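Local coordinates for putative uncharacterized protein (Thermotoga maritima, PDB 2WUS), which is the cytoplasmic helix-turn-helix domain of the membrane protein RodZ, a bacterial cell-shape factor that binds the actin homologue MreB, and may also bind DNA, at residues C[5-16]-C[38-46]. Numbering follows the deposited sequence.
Sequences WKELGETFRKKR and KRIEEGDLK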
ATOM      1  N   TRP C   5      29.162   1.690  -4.987  1.00 25.75           N
ATOM      2  CA  TRP C   5      28.822   1.041  -3.716  1.00 22.30           C
ATOM      3  C   TRP C   5      30.019   1.124  -2.757  1.00 32.36           C
ATOM      4  O   TRP C   5      29.871   1.462  -1.578  1.00 27.21           O
ATOM      5  CB  TRP C   5      28.446  -0.434  -3.914  1.00 11.86           C
ATOM      6  CG  TRP C   5      27.095  -0.713  -4.505  1.00 35.26           C
ATOM      7  CD1 TRP C   5      26.119   0.201  -4.816  1.00 40.68           C
ATOM      8  CD2 TRP C   5      26.547  -1.991  -4.860  1.00 31.90           C
ATOM      9  NE1 TRP C   5      25.016  -0.436  -5.337  1.00 36.51           N
ATOM     10  CE2 TRP C   5      25.266  -1.801  -5.368  1.00 32.45           C
ATOM     11  CE3 TRP C   5      27.048  -3.306  -4.781  1.00 39.56           C
ATOM     12  CZ2 TRP C   5      24.450  -2.839  -5.800  1.00 29.21           C
ATOM     13  CZ3 TRP C   5      26.238  -4.345  -5.217  1.00 37.96           C
ATOM     14  CH2 TRP C   5      24.960  -4.108  -5.715  1.00 27.32           C
ATOM     15  N   LYS C   6      31.203   0.797  -3.275  1.00 38.60           N
ATOM     16  CA  LYS C   6      32.425   0.821  -2.487  1.00 34.49           C
ATOM     17  C   LYS C   6      32.604   2.188  -1.853  1.00 27.12           C
ATOM     18  O   LYS C   6      32.888   2.298  -0.665  1.00 27.08           O
ATOM     19  CB  LYS C   6      33.633   0.482  -3.355  1.00 40.60           C
ATOM     20  CG  LYS C   6      33.825  -1.001  -3.612  1.00 51.90           C
ATOM     21  CD  LYS C   6      35.202  -1.274  -4.217  1.00 57.29           C
ATOM     22  CE  LYS C   6      35.343  -2.728  -4.622  1.00 66.85           C
ATOM     23  NZ  LYS C   6      35.220  -3.635  -3.448  1.00 75.80           N
ATOM     24  N   GLU C   7      32.423   3.224  -2.662  1.00 12.90           N
ATOM     25  CA  GLU C   7      32.499   4.601  -2.201  1.00 25.98           C
ATOM     26  C   GLU C   7      31.350   4.905  -1.248  1.00 31.50           C
ATOM     27  O   GLU C   7      31.421   5.814  -0.419  1.00 18.47           O
ATOM     28  CB  GLU C   7      32.466   5.553  -3.394  1.00 21.30           C
ATOM     29  CG  GLU C   7      31.099   6.101  -3.711  1.00 43.22           C
ATOM     30  CD  GLU C   7      31.110   7.022  -4.923  1.00 66.87           C
ATOM     31  OE1 GLU C   7      31.465   6.543  -6.029  1.00 71.84           O
ATOM     32  OE2 GLU C   7      30.763   8.222  -4.769  1.00 68.91           O
ATOM     33  N   LEU C   8      30.282   4.130  -1.382  1.00 37.94           N
ATOM     34  CA  LEU C   8      29.162   4.223  -0.477  1.00 34.81           C
ATOM     35  C   LEU C   8      29.659   3.820   0.897  1.00 31.25           C
ATOM     36  O   LEU C   8      29.765   4.650   1.793  1.00 28.37           O
ATOM     37  CB  LEU C   8      28.055   3.277  -0.925  1.00 35.73           C
ATOM     38  CG  LEU C   8      26.616   3.619  -0.548  1.00 33.81           C
ATOM     39  CD1 LEU C   8      25.919   2.367  -0.077  1.00 12.69           C
ATOM     40  CD2 LEU C   8      26.574   4.711   0.514  1.00 41.70           C
ATOM     41  N   GLY C   9      29.971   2.537   1.049  1.00 34.78           N
ATOM     42  CA  GLY C   9      30.451   1.997   2.309  1.00 28.64           C
ATOM     43  C   GLY C   9      31.676   2.724   2.830  1.00 37.92           C
ATOM     44  O   GLY C   9      31.910   2.788   4.043  1.00 35.86           O
ATOM     45  N   GLU C  10      32.461   3.283   1.914  1.00 39.24           N
ATOM     46  CA  GLU C  10      33.643   4.034   2.304  1.00 42.99           C
ATOM     47  C   GLU C  10      33.240   5.288   3.053  1.00 40.98           C
ATOM     48  O   GLU C  10      33.916   5.695   3.987  1.00 48.96           O
ATOM     49  CB  GLU C  10      34.469   4.411   1.088  1.00 56.32           C
ATOM     50  CG  GLU C  10      35.950   4.124   1.209  1.00 69.91           C
ATOM     51  CD  GLU C  10      36.681   4.428  -0.092  1.00 89.72           C
ATOM     52  OE1 GLU C  10      36.663   5.601  -0.535  1.00 87.66           O
ATOM     53  OE2 GLU C  10      37.266   3.492  -0.682  1.00 99.69           O
ATOM     54  N   THR C  11      32.138   5.905   2.649  1.00 33.99           N
ATOM     55  CA  THR C  11      31.702   7.116   3.326  1.00 33.92           C
ATOM     56  C   THR C  11      31.154   6.765   4.696  1.00 28.45           C
ATOM     57  O   THR C  11      31.395   7.482   5.674  1.00 27.09           O
ATOM     58  CB  THR C  11      30.646   7.895   2.517  1.00 42.14           C
ATOM     59  OG1 THR C  11      31.114   8.081   1.179  1.00 43.99           O
ATOM     60  CG2 THR C  11      30.387   9.263   3.143  1.00 45.09           C
ATOM     61  N   PHE C  12      30.416   5.659   4.752  1.00 25.27           N
ATOM     62  CA  PHE C  12      29.862   5.147   6.003  1.00 27.26           C
ATOM     63  C   PHE C  12      30.966   4.849   7.000  1.00 24.51           C
ATOM     64  O   PHE C  12      30.939   5.353   8.127  1.00 24.19           O
ATOM     65  CB  PHE C  12      29.061   3.862   5.772  1.00 40.28           C
ATOM     66  CG  PHE C  12      27.653   4.089   5.307  1.00 45.94           C
ATOM     67  CD1 PHE C  12      26.781   4.867   6.049  1.00 42.23           C
ATOM     68  CD2 PHE C  12      27.193   3.499   4.137  1.00 45.65           C
ATOM     69  CE1 PHE C  12      25.486   5.068   5.628  1.00 41.68           C
ATOM     70  CE2 PHE C  12      25.903   3.698   3.713  1.00 39.73           C
ATOM     71  CZ  PHE C  12      25.045   4.485   4.460  1.00 38.66           C
ATOM     72  N   ARG C  13      31.923   4.013   6.587  1.00 18.79           N
ATOM     73  CA  ARG C  13      33.030   3.646   7.461  1.00 28.90           C
ATOM     74  C   ARG C  13      33.662   4.915   7.981  1.00 32.62           C
ATOM     75  O   ARG C  13      33.780   5.103   9.190  1.00 30.69           O
ATOM     76  CB  ARG C  13      34.073   2.794   6.732  1.00 36.31           C
ATOM     77  CG  ARG C  13      35.404   2.615   7.483  1.00 33.69           C
ATOM     78  CD  ARG C  13      36.210   1.401   6.975  1.00 48.98           C
ATOM     79  NE  ARG C  13      35.915   0.177   7.735  1.00 68.90           N
ATOM     80  CZ  ARG C  13      36.173  -1.070   7.331  1.00 72.16           C
ATOM     81  NH1 ARG C  13      35.858  -2.096   8.115  1.00 75.51           N
ATOM     82  NH2 ARG C  13      36.737  -1.304   6.149  1.00 64.03           N
ATOM     83  N   LYS C  14      34.024   5.800   7.056  1.00 31.25           N
ATOM     84  CA  LYS C  14      34.737   7.029   7.390  1.00 42.32           C
ATOM     85  C   LYS C  14      33.966   7.912   8.363  1.00 43.64           C
ATOM     86  O   LYS C  14      34.557   8.542   9.247  1.00 44.42           O
ATOM     87  CB  LYS C  14      35.090   7.816   6.124  1.00 55.23           C
ATOM     88  CG  LYS C  14      35.675   9.195   6.394  1.00 71.18           C
ATOM     89  CD  LYS C  14      36.013   9.918   5.098  1.00 81.19           C
ATOM     90  CE  LYS C  14      36.449  11.356   5.354  1.00 83.71           C
ATOM     91  NZ  LYS C  14      36.665  12.101   4.076  1.00 84.79           N
ATOM     92  N   LYS C  15      32.648   7.951   8.200  1.00 37.30           N
ATOM     93  CA  LYS C  15      31.817   8.829   9.011  1.00 38.29           C
ATOM     94  C   LYS C  15      31.546   8.230  10.384  1.00 39.09           C
ATOM     95  O   LYS C  15      31.308   8.950  11.355  1.00 36.12           O
ATOM     96  CB  LYS C  15      30.500   9.114   8.300  1.00 36.14           C
ATOM     97  CG  LYS C  15      30.004  10.525   8.482  1.00 29.95           C
ATOM     98  CD  LYS C  15      29.510  10.778   9.876  1.00 28.77           C
ATOM     99  CE  LYS C  15      29.805  12.215  10.280  1.00 45.62           C
ATOM    100  NZ  LYS C  15      29.545  13.187   9.177  1.00 51.72           N
ATOM    101  N   ARG C  16      31.571   6.906  10.465  1.00 36.80           N
ATOM    102  CA  ARG C  16      31.333   6.251  11.737  1.00 34.20           C
ATOM    103  C   ARG C  16      32.553   6.441  12.627  1.00 39.99           C
ATOM    104  O   ARG C  16      32.437   6.740  13.816  1.00 32.45           O
ATOM    105  CB  ARG C  16      31.041   4.768  11.533  1.00 20.86           C
ATOM    106  CG  ARG C  16      30.767   4.029  12.827  1.00 23.93           C
ATOM    107  CD  ARG C  16      30.388   2.598  12.550  1.00 24.15           C
ATOM    108  NE  ARG C  16      31.296   1.994  11.591  1.00 24.70           N
ATOM    109  CZ  ARG C  16      32.501   1.532  11.907  1.00 36.31           C
ATOM    110  NH1 ARG C  16      33.270   0.989  10.971  1.00 35.67           N
ATOM    111  NH2 ARG C  16      32.934   1.616  13.161  1.00 37.54           N
ATOM    112  N   LYS C  38      29.243  -4.413   8.252  1.00 18.91           N
ATOM    113  CA  LYS C  38      30.594  -4.607   7.729  1.00 28.20           C
ATOM    114  C   LYS C  38      30.520  -4.672   6.219  1.00 17.48           C
ATOM    115  O   LYS C  38      31.099  -3.846   5.514  1.00 19.67           O
ATOM    116  CB  LYS C  38      31.266  -5.873   8.271  1.00 41.49           C
ATOM    117  CG  LYS C  38      32.747  -6.010   7.857  1.00 52.69           C
ATOM    118  CD  LYS C  38      33.708  -5.960   9.065  1.00 67.76           C
ATOM    119  CE  LYS C  38      34.965  -5.089   8.825  1.00 70.30           C
ATOM    120  NZ  LYS C  38      35.937  -5.653   7.831  1.00 67.29           N
ATOM    121  N   ARG C  39      29.784  -5.655   5.728  1.00  9.72           N
ATOM    122  CA  ARG C  39      29.557  -5.802   4.297  1.00 15.66           C
ATOM    123  C   ARG C  39      29.232  -4.462   3.629  1.00 13.96           C
ATOM    124  O   ARG C  39      29.856  -4.084   2.642  1.00 24.87           O
ATOM    125  CB  ARG C  39      28.455  -6.844   4.040  1.00 16.40           C
ATOM    126  CG  ARG C  39      28.674  -8.169   4.788  1.00 19.89           C
ATOM    127  CD  ARG C  39      27.899  -9.311   4.159  1.00 24.27           C
ATOM    128  NE  ARG C  39      27.760  -9.098   2.719  1.00 29.94           N
ATOM    129  CZ  ARG C  39      27.067  -9.884   1.899  1.00 26.03           C
ATOM    130  NH1 ARG C  39      26.996  -9.582   0.610  1.00 28.02           N
ATOM    131  NH2 ARG C  39      26.442 -10.962   2.365  1.00 13.25           N
ATOM    132  N   ILE C  40      28.270  -3.733   4.175  1.00 12.73           N
ATOM    133  CA  ILE C  40      27.882  -2.444   3.604  1.00 13.03           C
ATOM    134  C   ILE C  40      29.071  -1.509   3.438  1.00 23.50           C
ATOM    135  O   ILE C  40      29.154  -0.761   2.454  1.00 19.53           O
ATOM    136  CB  ILE C  40      26.808  -1.759   4.458  1.00 12.13           C
ATOM    137  CG1 ILE C  40      25.446  -2.396   4.176  1.00 14.42           C
ATOM    138  CG2 ILE C  40      26.771  -0.277   4.179  1.00  6.57           C
ATOM    139  CD1 ILE C  40      24.387  -1.967   5.138  1.00 14.57           C
ATOM    140  N   GLU C  41      29.993  -1.564   4.401  1.00 25.21           N
ATOM    141  CA  GLU C  41      31.117  -0.646   4.430  1.00 17.23           C
ATOM    142  C   GLU C  41      32.175  -1.036   3.396  1.00 21.09           C
ATOM    143  O   GLU C  41      32.768  -0.175   2.726  1.00 20.72           O
ATOM    144  CB  GLU C  41      31.703  -0.548   5.839  1.00 18.19           C
ATOM    145  CG  GLU C  41      30.806   0.163   6.853  1.00 28.87           C
ATOM    146  CD  GLU C  41      31.545   0.568   8.143  1.00 38.47           C
ATOM    147  OE1 GLU C  41      31.140   1.570   8.778  1.00 34.91           O
ATOM    148  OE2 GLU C  41      32.527  -0.107   8.526  1.00 36.90           O
ATOM    149  N   GLU C  42      32.400  -2.333   3.241  1.00 17.20           N
ATOM    150  CA  GLU C  42      33.331  -2.789   2.215  1.00 37.40           C
ATOM    151  C   GLU C  42      32.673  -2.825   0.830  1.00 49.78           C
ATOM    152  O   GLU C  42      33.281  -3.233  -0.169  1.00 47.63           O
ATOM    153  CB  GLU C  42      33.958  -4.126   2.605  1.00 35.93           C
ATOM    154  CG  GLU C  42      33.095  -4.967   3.491  1.00 49.69           C
ATOM    155  CD  GLU C  42      33.907  -5.962   4.281  1.00 70.87           C
ATOM    156  OE1 GLU C  42      33.498  -7.147   4.364  1.00 71.09           O
ATOM    157  OE2 GLU C  42      34.965  -5.549   4.813  1.00 80.58           O
ATOM    158  N   GLY C  43      31.422  -2.374   0.795  1.00 55.42           N
ATOM    159  CA  GLY C  43      30.690  -2.155  -0.439  1.00 54.36           C
ATOM    160  C   GLY C  43      30.093  -3.403  -1.055  1.00 45.61           C
ATOM    161  O   GLY C  43      29.847  -3.438  -2.258  1.00 56.95           O
ATOM    162  N   ASP C  44      29.843  -4.422  -0.242  1.00 26.70           N
ATOM    163  CA  ASP C  44      29.433  -5.727  -0.766  1.00 39.02           C
ATOM    164  C   ASP C  44      27.953  -6.036  -0.500  1.00 40.82           C
ATOM    165  O   ASP C  44      27.590  -6.650   0.512  1.00 30.95           O
ATOM    166  CB  ASP C  44      30.337  -6.835  -0.209  1.00 45.13           C
ATOM    167  CG  ASP C  44      29.826  -8.220  -0.536  1.00 58.78           C
ATOM    168  OD1 ASP C  44      29.883  -9.101   0.351  1.00 69.16           O
ATOM    169  OD2 ASP C  44      29.353  -8.424  -1.676  1.00 57.15           O
ATOM    170  N   LEU C  45      27.100  -5.632  -1.432  1.00 43.38           N
ATOM    171  CA  LEU C  45      25.671  -5.632  -1.174  1.00 35.54           C
ATOM    172  C   LEU C  45      24.911  -6.703  -1.934  1.00 39.78           C
ATOM    173  O   LEU C  45      23.747  -6.956  -1.640  1.00 39.72           O
ATOM    174  CB  LEU C  45      25.098  -4.269  -1.526  1.00 23.91           C
ATOM    175  CG  LEU C  45      25.849  -3.069  -0.969  1.00 15.88           C
ATOM    176  CD1 LEU C  45      25.149  -1.806  -1.384  1.00 14.78           C
ATOM    177  CD2 LEU C  45      25.951  -3.152   0.550  1.00 12.13           C
ATOM    178  N   LYS C  46      25.571  -7.337  -2.896  1.00 38.04           N
ATOM    179  CA  LYS C  46      24.882  -8.179  -3.863  1.00 46.54           C
ATOM    180  C   LYS C  46      23.749  -9.057  -3.312  1.00 52.05           C
ATOM    181  O   LYS C  46      22.642  -9.031  -3.858  1.00 66.18           O
ATOM    182  CB  LYS C  46      25.869  -9.015  -4.664  1.00 60.60           C
ATOM    183  CG  LYS C  46      25.258  -9.616  -5.920  1.00 71.43           C
ATOM    184  CD  LYS C  46      24.756  -8.536  -6.876  1.00 72.61           C
ATOM    185  CE  LYS C  46      24.203  -9.174  -8.139  1.00 70.35           C
ATOM    186  NZ  LYS C  46      24.292 -10.666  -8.055  1.00 65.83           N
TER
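Leu45 CD1 lies over one face of the Trp5 indole, 3.8 Å from the centroid of its five-membered ring, in a CH-pi contact. The pair belongs to the helical bundle of an XRE-type helix-turn-helix domain, where helix 3-17 packs against helix 34-42 and the turn after it. Tyr76 of helix 69-84 meets the Trp5 ring nearly parallel, and the backbone O of Tyr76 accepts a hydrogen bond from Trp5 NE1. Two turns further along helix 3-17, Ile40 CG2 touches Phe12 CD2 at 3.8 Å, and Tyr61 stacks on the Phe12 ring.

Between these apolar patches the backbones come close at Gly9. The axes of segments 5-16 and 38-42 come within 7.1 Å, with 118° between their N-to-C directions. Gly9 CA lies against Ile40 O and Glu41 O in C-H...O contacts. Gly43, with positive phi, is the C' residue of a Schellman motif that ends helix 34-42 beside Lys6.

Glu41 fits as a knob among Gly9, Phe12, Arg13 and Arg16. Its chain runs extended beyond CG, which carries the carboxylate to Arg16. Arg13 NE adds a looser charge contact, with Glu41 OE2 well out of its guanidinium plane. Tyr61 OH is hydrogen-bonded to Glu41 OE1. Arg16 grips the carboxylate side-on, the two planes 29° apart: NE reaches Glu41 OE1 at 2.8 Å, and NH1 meets the syn lone pair of Glu41 OE2, also at 2.8 Å.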